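Local coordinates for oxidoreductase, Gfo/Idh/MocA family (Vibrio cholerae, PDB 1XEA), which probably binds a nicotinamide adenine dinucleotide cofactor in its Rossmann domain and acts as an oxidoreductase on a substrate not established here, at residues D173-R179 / E290-S295; D231-Y235 / M245-N249; K151-P157 / N216-T222. All blocks are in the same frame, centred on the assembly; numbering follows the deposited sequence.

Interaction 1: D173-R179 / E290-S295; sequences DSVNLSR and ERNLAS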
# COMPACT_ATOMS: atom_id res chain seq x y z
N ASP A 173 -3.60 -15.21 23.63
CA ASP A 173 -2.40 -15.18 24.46
C ASP A 173 -1.50 -14.00 24.11
O ASP A 173 -1.01 -13.30 25.00
CB ASP A 173 -1.58 -16.46 24.29
CG ASP A 173 -0.21 -16.36 24.97
OD1 ASP A 173 -0.13 -16.43 26.21
OD2 ASP A 173 0.79 -16.18 24.26
N SER A 174 -1.27 -13.80 22.82
CA SER A 174 -0.41 -12.72 22.35
C SER A 174 -0.81 -11.36 22.90
O SER A 174 0.02 -10.46 22.99
CB SER A 174 -0.42 -12.67 20.82
OG SER A 174 0.06 -13.88 20.29
N VAL A 175 -2.07 -11.23 23.27
CA VAL A 175 -2.58 -9.98 23.78
C VAL A 175 -2.71 -10.00 25.29
O VAL A 175 -2.78 -8.95 25.92
CB VAL A 175 -3.95 -9.71 23.15
CG1 VAL A 175 -4.58 -8.51 23.78
CG2 VAL A 175 -3.80 -9.50 21.65
N ASN A 176 -2.73 -11.20 25.86
CA ASN A 176 -2.88 -11.41 27.30
C ASN A 176 -1.67 -10.95 28.13
O ASN A 176 -1.01 -11.74 28.79
CB ASN A 176 -3.16 -12.89 27.56
CG ASN A 176 -3.74 -13.13 28.92
OD1 ASN A 176 -3.86 -12.21 29.73
ND2 ASN A 176 -4.11 -14.37 29.19
N LEU A 177 -1.42 -9.65 28.10
CA LEU A 177 -0.30 -9.05 28.80
C LEU A 177 -0.61 -8.69 30.25
O LEU A 177 0.24 -8.16 30.96
CB LEU A 177 0.15 -7.80 28.04
CG LEU A 177 0.50 -7.98 26.56
CD1 LEU A 177 0.48 -6.64 25.88
CD2 LEU A 177 1.85 -8.66 26.41
N SER A 178 -1.84 -8.96 30.68
CA SER A 178 -2.26 -8.64 32.04
C SER A 178 -2.59 -9.90 32.84
O SER A 178 -3.11 -9.83 33.96
CB SER A 178 -3.50 -7.74 32.00
OG SER A 178 -4.64 -8.48 31.58
N ARG A 179 -2.31 -11.06 32.25
CA ARG A 179 -2.59 -12.34 32.88
C ARG A 179 -4.06 -12.40 33.24
O ARG A 179 -4.42 -12.43 34.42
CB ARG A 179 -1.74 -12.54 34.13
CG ARG A 179 -0.25 -12.42 33.90
CD ARG A 179 0.53 -13.02 35.06
NE ARG A 179 -0.04 -12.69 36.38
CZ ARG A 179 -0.92 -13.44 37.06
NH1 ARG A 179 -1.35 -14.59 36.56
NH2 ARG A 179 -1.34 -13.05 38.26
N GLU A 290 2.70 -18.15 34.83
CA GLU A 290 1.41 -17.53 35.15
C GLU A 290 0.66 -17.10 33.90
O GLU A 290 -0.56 -17.24 33.84
CB GLU A 290 1.59 -16.31 36.06
CG GLU A 290 1.90 -16.62 37.53
CD GLU A 290 1.67 -15.43 38.46
OE1 GLU A 290 2.31 -14.36 38.27
OE2 GLU A 290 0.83 -15.56 39.40
N ARG A 291 1.38 -16.59 32.91
CA ARG A 291 0.75 -16.16 31.67
C ARG A 291 0.26 -17.39 30.94
O ARG A 291 -0.84 -17.41 30.38
CB ARG A 291 1.74 -15.37 30.80
CG ARG A 291 1.17 -14.97 29.45
CD ARG A 291 2.14 -14.15 28.61
NE ARG A 291 1.61 -13.90 27.27
CZ ARG A 291 2.17 -13.09 26.37
NH1 ARG A 291 3.29 -12.45 26.65
NH2 ARG A 291 1.61 -12.93 25.18
N ASN A 292 1.08 -18.44 30.95
CA ASN A 292 0.68 -19.68 30.29
C ASN A 292 -0.63 -20.20 30.89
O ASN A 292 -1.61 -20.42 30.18
CB ASN A 292 1.80 -20.71 30.41
CG ASN A 292 3.02 -20.32 29.61
OD1 ASN A 292 2.93 -20.07 28.42
ND2 ASN A 292 4.15 -20.25 30.26
N LEU A 293 -0.65 -20.37 32.21
CA LEU A 293 -1.84 -20.84 32.88
C LEU A 293 -3.00 -19.94 32.55
O LEU A 293 -4.03 -20.39 32.06
CB LEU A 293 -1.63 -20.84 34.39
CG LEU A 293 -0.77 -22.01 34.83
CD1 LEU A 293 -0.28 -21.79 36.25
CD2 LEU A 293 -1.57 -23.30 34.71
N ALA A 294 -2.83 -18.66 32.81
CA ALA A 294 -3.89 -17.70 32.56
C ALA A 294 -4.50 -17.82 31.15
O ALA A 294 -5.72 -17.87 31.00
CB ALA A 294 -3.36 -16.29 32.78
N SER A 295 -3.65 -17.88 30.13
CA SER A 295 -4.16 -17.99 28.76
C SER A 295 -4.97 -19.27 28.52
O SER A 295 -5.97 -19.25 27.79
CB SER A 295 -3.01 -17.89 27.75
OG SER A 295 -2.38 -16.63 27.86
O HOH W 1 2.50 -11.42 22.46
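R291, on the helix 286-311, reaches across to the C-terminal end of the helix 160-175 and takes hold of D173 with two nitrogens, side-on. Its CB lies clear of the other segment, but CG anti to the backbone N (chi1 176°) and an extended chain carry it across D173, at about a right angle to that side chain. CG and CD each come close to D173 OD1 and N176 O, and N176 O lies over one face of the guanidinium. R291 NE forms a salt bridge with D173 OD1 at 3.2 Å, meeting the oxygen from above the carboxylate plane. At the tip NH2 donates to D173 O at 2.7 Å, while NH1 lies beside L177 CD2, 4.1 Å away. A water accepts from R291 NH2 and donates to S174 O. D173 O also takes the amide proton of N176, the two donors arriving from opposite faces of its plane.

S295 OG stands 2.8 Å from D173 OD1 and accepts from N176 ND2 at 3.1 Å, while N176 OD1 accepts from the backbone N of Q180. N176, where the chain leaves the helix, centres an inverse gamma turn closed by L177 N to V175 O. Farther out, the poorly ordered R179 lays its guanidinium almost flat on the carboxylate of E290, NE to OE1 being 3.4 Å; the attraction is one of charge, with no N-H aimed at the oxygen.

D173 OD1 has a second cationic partner in R124, which would be expected to stabilise the ionised carboxylate. Strand 146-152 supports the turn through W149 on V175 and L147 on L177, strand 209-216 adds L211 against V175, and Y107 of helix 100-112 touches N292 and L293.

Interaction 2: D231-Y235 / M245-N249; sequences DNVAY and MWRDN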
# COMPACT_ATOMS: atom_id res chain seq x y z
N ASP A 231 0.48 6.83 23.45
CA ASP A 231 0.01 8.20 23.36
C ASP A 231 0.66 8.85 22.16
O ASP A 231 1.88 8.94 22.08
CB ASP A 231 0.32 8.98 24.65
CG ASP A 231 -0.53 8.51 25.83
OD1 ASP A 231 -1.78 8.42 25.69
OD2 ASP A 231 0.06 8.22 26.90
N ASN A 232 -0.16 9.28 21.21
CA ASN A 232 0.28 9.94 19.98
C ASN A 232 1.20 9.10 19.14
O ASN A 232 1.93 9.62 18.29
CB ASN A 232 0.96 11.27 20.30
CG ASN A 232 -0.02 12.27 20.86
OD1 ASN A 232 -1.15 12.42 20.36
ND2 ASN A 232 0.39 12.98 21.90
N VAL A 233 1.17 7.79 19.36
CA VAL A 233 1.99 6.89 18.59
C VAL A 233 1.20 5.63 18.34
O VAL A 233 0.49 5.16 19.23
CB VAL A 233 3.30 6.57 19.31
CG1 VAL A 233 4.19 5.74 18.38
CG2 VAL A 233 4.02 7.86 19.71
N ALA A 234 1.31 5.08 17.14
CA ALA A 234 0.59 3.87 16.80
C ALA A 234 1.39 3.06 15.79
O ALA A 234 2.32 3.58 15.17
CB ALA A 234 -0.79 4.21 16.25
N TYR A 235 1.04 1.77 15.66
CA TYR A 235 1.67 0.84 14.72
C TYR A 235 0.61 -0.11 14.19
O TYR A 235 -0.33 -0.45 14.90
CB TYR A 235 2.72 -0.04 15.39
CG TYR A 235 3.95 0.65 15.90
CD1 TYR A 235 3.94 1.33 17.11
CD2 TYR A 235 5.15 0.61 15.17
CE1 TYR A 235 5.08 1.96 17.60
CE2 TYR A 235 6.30 1.24 15.64
CZ TYR A 235 6.26 1.90 16.85
OH TYR A 235 7.39 2.54 17.32
N MSE A 245 4.22 2.75 10.83
CA MSE A 245 4.30 3.48 12.08
C MSE A 245 3.75 4.89 11.89
O MSE A 245 4.15 5.61 10.97
CB MSE A 245 5.76 3.56 12.53
CG MSE A 245 5.99 4.28 13.85
SE MSE A 245 7.90 4.45 14.34
CE MSE A 245 8.14 6.35 13.95
N TRP A 246 2.83 5.27 12.77
CA TRP A 246 2.22 6.59 12.74
C TRP A 246 2.75 7.39 13.94
O TRP A 246 2.46 7.07 15.09
CB TRP A 246 0.70 6.46 12.80
CG TRP A 246 0.11 5.84 11.58
CD1 TRP A 246 0.26 6.27 10.30
CD2 TRP A 246 -0.75 4.69 11.53
NE1 TRP A 246 -0.45 5.46 9.45
CE2 TRP A 246 -1.08 4.49 10.18
CE3 TRP A 246 -1.27 3.82 12.49
CZ2 TRP A 246 -1.91 3.45 9.76
CZ3 TRP A 246 -2.09 2.78 12.07
CH2 TRP A 246 -2.40 2.60 10.72
N ARG A 247 3.51 8.44 13.65
CA ARG A 247 4.10 9.27 14.68
C ARG A 247 4.20 10.69 14.14
O ARG A 247 4.54 10.89 12.98
CB ARG A 247 5.48 8.74 15.03
CG ARG A 247 6.34 9.71 15.77
CD ARG A 247 7.68 9.08 16.06
NE ARG A 247 7.56 8.02 17.05
CZ ARG A 247 8.52 7.17 17.36
NH1 ARG A 247 9.69 7.26 16.73
NH2 ARG A 247 8.32 6.23 18.29
N ASP A 248 3.89 11.66 14.99
CA ASP A 248 3.92 13.06 14.59
C ASP A 248 3.04 13.29 13.37
O ASP A 248 3.37 14.08 12.47
CB ASP A 248 5.35 13.49 14.27
CG ASP A 248 6.30 13.26 15.42
OD1 ASP A 248 6.01 13.74 16.54
OD2 ASP A 248 7.35 12.61 15.20
N ASN A 249 1.91 12.59 13.33
CA ASN A 249 0.97 12.70 12.23
C ASN A 249 1.64 12.37 10.91
O ASN A 249 1.33 12.97 9.89
CB ASN A 249 0.38 14.10 12.16
CG ASN A 249 -0.94 14.12 11.42
OD1 ASN A 249 -1.82 13.28 11.67
ND2 ASN A 249 -1.09 15.08 10.50
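The beta hairpin of strands 233-237 and 242-247 is zipped here by an antiparallel ladder, with A234 and W246 as its hydrogen-bonded pair. The amide of A234 donates to W246 O, A234 N to W246 O being 3.1 Å, and W246 N returns a bond of 3.0 Å to A234 O. The strand segments run at 170° to each other, and V233 CA lies close to W246 O in a CA-H...O contact.

Y235 and M245, a non-hydrogen-bonded pair, put their side chains on one face of the sheet, side by side and pointing the same way. M245, a selenomethionine, keeps CG anti to its own nitrogen (chi1 -179°), which carries that methylene over the face of the tyrosine ring. CG sits 4.0 Å from the centroid of the Y235 ring, a CH-pi contact, with Y235 CE2 its nearest atom. The selenium lies obliquely to the same ring, 4.7 Å from the Y235 centroid, in a Met-aromatic contact, and M245 SE comes 3.6 Å from Y235 OH. Beyond it the guanidinium of R247 stands nearly perpendicular to the tyrosine ring, its NH2 3.9 Å from Y235 OH, and the terminal methyl of M245 lies over the rim of one guanidinium face.

On the reverse face A234 CB meets the edge of the W246 indole at CE3, 3.8 Å away and in the ring plane. The indole NE1 is held by E251, while the W246 ring meets F219 of the second subunit. Strand 223-230 flanks the hairpin through the backbone bond of Y235 to A228, and strand 250-255 continues the sheet past M245, which pairs with S252.

Interaction 3: K151-P157 / N216-T222; sequences KHRHALP and NRQFGIT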
# COMPACT_ATOMS: atom_id res chain seq x y z
N LYS A 151 -6.58 -12.21 13.66
CA LYS A 151 -6.08 -13.36 12.93
C LYS A 151 -7.31 -13.97 12.29
O LYS A 151 -8.09 -14.65 12.97
CB LYS A 151 -5.42 -14.36 13.86
CG LYS A 151 -4.65 -15.44 13.13
CD LYS A 151 -4.04 -16.44 14.10
CE LYS A 151 -3.11 -17.40 13.38
NZ LYS A 151 -3.80 -18.12 12.28
N HIS A 152 -7.47 -13.75 11.00
CA HIS A 152 -8.64 -14.25 10.30
C HIS A 152 -8.31 -15.33 9.28
O HIS A 152 -7.17 -15.44 8.83
CB HIS A 152 -9.38 -13.09 9.60
CG HIS A 152 -9.62 -11.89 10.48
ND1 HIS A 152 -9.84 -11.99 11.83
CD2 HIS A 152 -9.69 -10.58 10.17
CE1 HIS A 152 -10.04 -10.78 12.33
NE2 HIS A 152 -9.96 -9.90 11.34
N ARG A 153 -9.31 -16.14 8.95
CA ARG A 153 -9.20 -17.22 7.96
C ARG A 153 -10.36 -17.08 7.00
O ARG A 153 -11.41 -16.51 7.34
CB ARG A 153 -9.31 -18.61 8.62
CG ARG A 153 -8.11 -19.08 9.41
CD ARG A 153 -7.40 -20.25 8.73
NE ARG A 153 -6.03 -20.40 9.22
CZ ARG A 153 -5.70 -20.68 10.48
NH1 ARG A 153 -6.65 -20.83 11.39
NH2 ARG A 153 -4.42 -20.77 10.83
N HIS A 154 -10.19 -17.61 5.80
CA HIS A 154 -11.24 -17.58 4.79
C HIS A 154 -11.97 -18.91 4.78
O HIS A 154 -11.35 -19.97 4.64
CB HIS A 154 -10.64 -17.33 3.41
CG HIS A 154 -11.60 -17.56 2.29
ND1 HIS A 154 -12.81 -16.91 2.20
CD2 HIS A 154 -11.52 -18.35 1.19
CE1 HIS A 154 -13.43 -17.28 1.10
NE2 HIS A 154 -12.67 -18.15 0.46
N ALA A 155 -13.29 -18.85 4.93
CA ALA A 155 -14.14 -20.04 4.92
C ALA A 155 -13.57 -21.24 5.68
O ALA A 155 -13.26 -22.27 5.08
CB ALA A 155 -14.42 -20.43 3.48
N LEU A 156 -13.44 -21.12 7.00
CA LEU A 156 -12.91 -22.21 7.79
C LEU A 156 -13.48 -22.23 9.20
O LEU A 156 -12.74 -22.13 10.19
CB LEU A 156 -11.39 -22.13 7.85
CG LEU A 156 -10.65 -23.40 8.29
CD1 LEU A 156 -10.71 -24.43 7.17
CD2 LEU A 156 -9.20 -23.07 8.60
N PRO A 157 -14.80 -22.34 9.32
CA PRO A 157 -15.44 -22.36 10.64
C PRO A 157 -15.13 -23.70 11.29
O PRO A 157 -14.60 -24.59 10.63
CB PRO A 157 -16.91 -22.18 10.30
CG PRO A 157 -17.03 -22.88 8.99
CD PRO A 157 -15.80 -22.44 8.24
N ASN A 216 -11.85 -14.05 12.90
CA ASN A 216 -13.01 -14.29 12.06
C ASN A 216 -12.58 -15.34 11.05
O ASN A 216 -11.97 -15.01 10.03
CB ASN A 216 -13.43 -13.02 11.34
CG ASN A 216 -14.73 -13.18 10.60
OD1 ASN A 216 -15.05 -14.26 10.12
ND2 ASN A 216 -15.49 -12.10 10.50
N ARG A 217 -12.88 -16.59 11.34
CA ARG A 217 -12.49 -17.67 10.45
C ARG A 217 -13.43 -17.84 9.26
O ARG A 217 -13.42 -18.87 8.59
CB ARG A 217 -12.33 -18.96 11.23
CG ARG A 217 -11.09 -18.90 12.08
CD ARG A 217 -10.91 -20.13 12.89
NE ARG A 217 -10.81 -21.31 12.07
CZ ARG A 217 -10.45 -22.50 12.54
NH1 ARG A 217 -10.15 -22.63 13.82
NH2 ARG A 217 -10.37 -23.53 11.72
N GLN A 218 -14.23 -16.82 9.02
CA GLN A 218 -15.14 -16.78 7.89
C GLN A 218 -14.95 -15.40 7.30
O GLN A 218 -15.92 -14.73 6.94
CB GLN A 218 -16.60 -16.95 8.33
CG GLN A 218 -17.03 -18.38 8.61
CD GLN A 218 -18.47 -18.64 8.16
OE1 GLN A 218 -19.37 -17.85 8.48
NE2 GLN A 218 -18.68 -19.73 7.42
N PHE A 219 -13.70 -14.97 7.21
CA PHE A 219 -13.33 -13.66 6.69
C PHE A 219 -13.12 -13.75 5.17
O PHE A 219 -12.94 -14.84 4.62
CB PHE A 219 -12.04 -13.19 7.38
CG PHE A 219 -11.81 -11.70 7.33
CD1 PHE A 219 -12.72 -10.82 7.92
CD2 PHE A 219 -10.66 -11.19 6.74
CE1 PHE A 219 -12.47 -9.45 7.94
CE2 PHE A 219 -10.41 -9.82 6.76
CZ PHE A 219 -11.32 -8.95 7.36
N GLY A 220 -13.13 -12.60 4.50
CA GLY A 220 -12.94 -12.59 3.06
C GLY A 220 -11.57 -13.07 2.62
O GLY A 220 -11.37 -13.42 1.45
N ILE A 221 -10.62 -13.09 3.55
CA ILE A 221 -9.25 -13.51 3.24
C ILE A 221 -8.53 -13.95 4.51
O ILE A 221 -8.92 -13.59 5.62
CB ILE A 221 -8.45 -12.36 2.56
CG1 ILE A 221 -7.21 -12.90 1.85
CG2 ILE A 221 -8.01 -11.35 3.59
CD1 ILE A 221 -6.57 -11.89 0.92
N THR A 222 -7.47 -14.73 4.35
CA THR A 222 -6.70 -15.18 5.49
C THR A 222 -5.55 -14.20 5.70
O THR A 222 -4.71 -14.03 4.82
CB THR A 222 -6.16 -16.61 5.24
OG1 THR A 222 -7.26 -17.52 5.09
CG2 THR A 222 -5.28 -17.07 6.39
O HOH W 2 -8.41 -20.38 4.43
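R153 and H154 run alongside the loop 217-222, and four backbone amides and a histidine nitrogen supply the bonds. R153 N donates to N216 O at 3.1 Å, R153 O accepts from F219 N at 2.8 Å, and L156 N donates to R217 O, also at 2.8 Å. H154 N uses the T222 hydroxyl oxygen as acceptor. The H154 imidazole, swung out with CG anti to the backbone N (chi1 168°), sends ND1 to F219 O at 3.2 Å, the oxygen lying in the ring plane.

Behind these bonds H152 turns its edge to the face of F219, a tilted edge-to-face pair with CD2 over the phenyl centre and the planes at 53°. N216 CB lies over one face of the same imidazole, toward its rim, 4.1 Å from the H152 centroid. The segments leave the sheet of the C-terminal domain at the ends of two neighbouring parallel strands, 146-152 and 209-216, and N216 OD1 fixes the second exit by an Asx turn, accepting from Q218 N.

R153 and R217 lie side by side, pointing the same way, and the NH1 of each forms a salt bridge with D167 OD2 on the helix 160-175. E150 holds H152 NE2. Across the subunit interface T222 N donates to N249 OD1 of the second subunit.

How the interactions relate
Interactions 2 and 3 both belong to the large mixed sheet, yet within one chain their nearest atoms are about 13 Å apart; they come together between subunits, the loop 216-222 of one copy packing on the hairpin 231-235 / 245-249 of the other. Interaction 1 lies deeper, about 24 Å from interaction 3 and 26 Å from interaction 2, centre to centre. The helix 160-175 links it to interaction 3, for it follows strand 146-152 in the chain and its last turn carries D173. Interaction 2 is nested in the chain loop that interaction 1 closes. A bound nickel ion lies about 7 Å from the Y235 side chain and about 12 Å from that of L177.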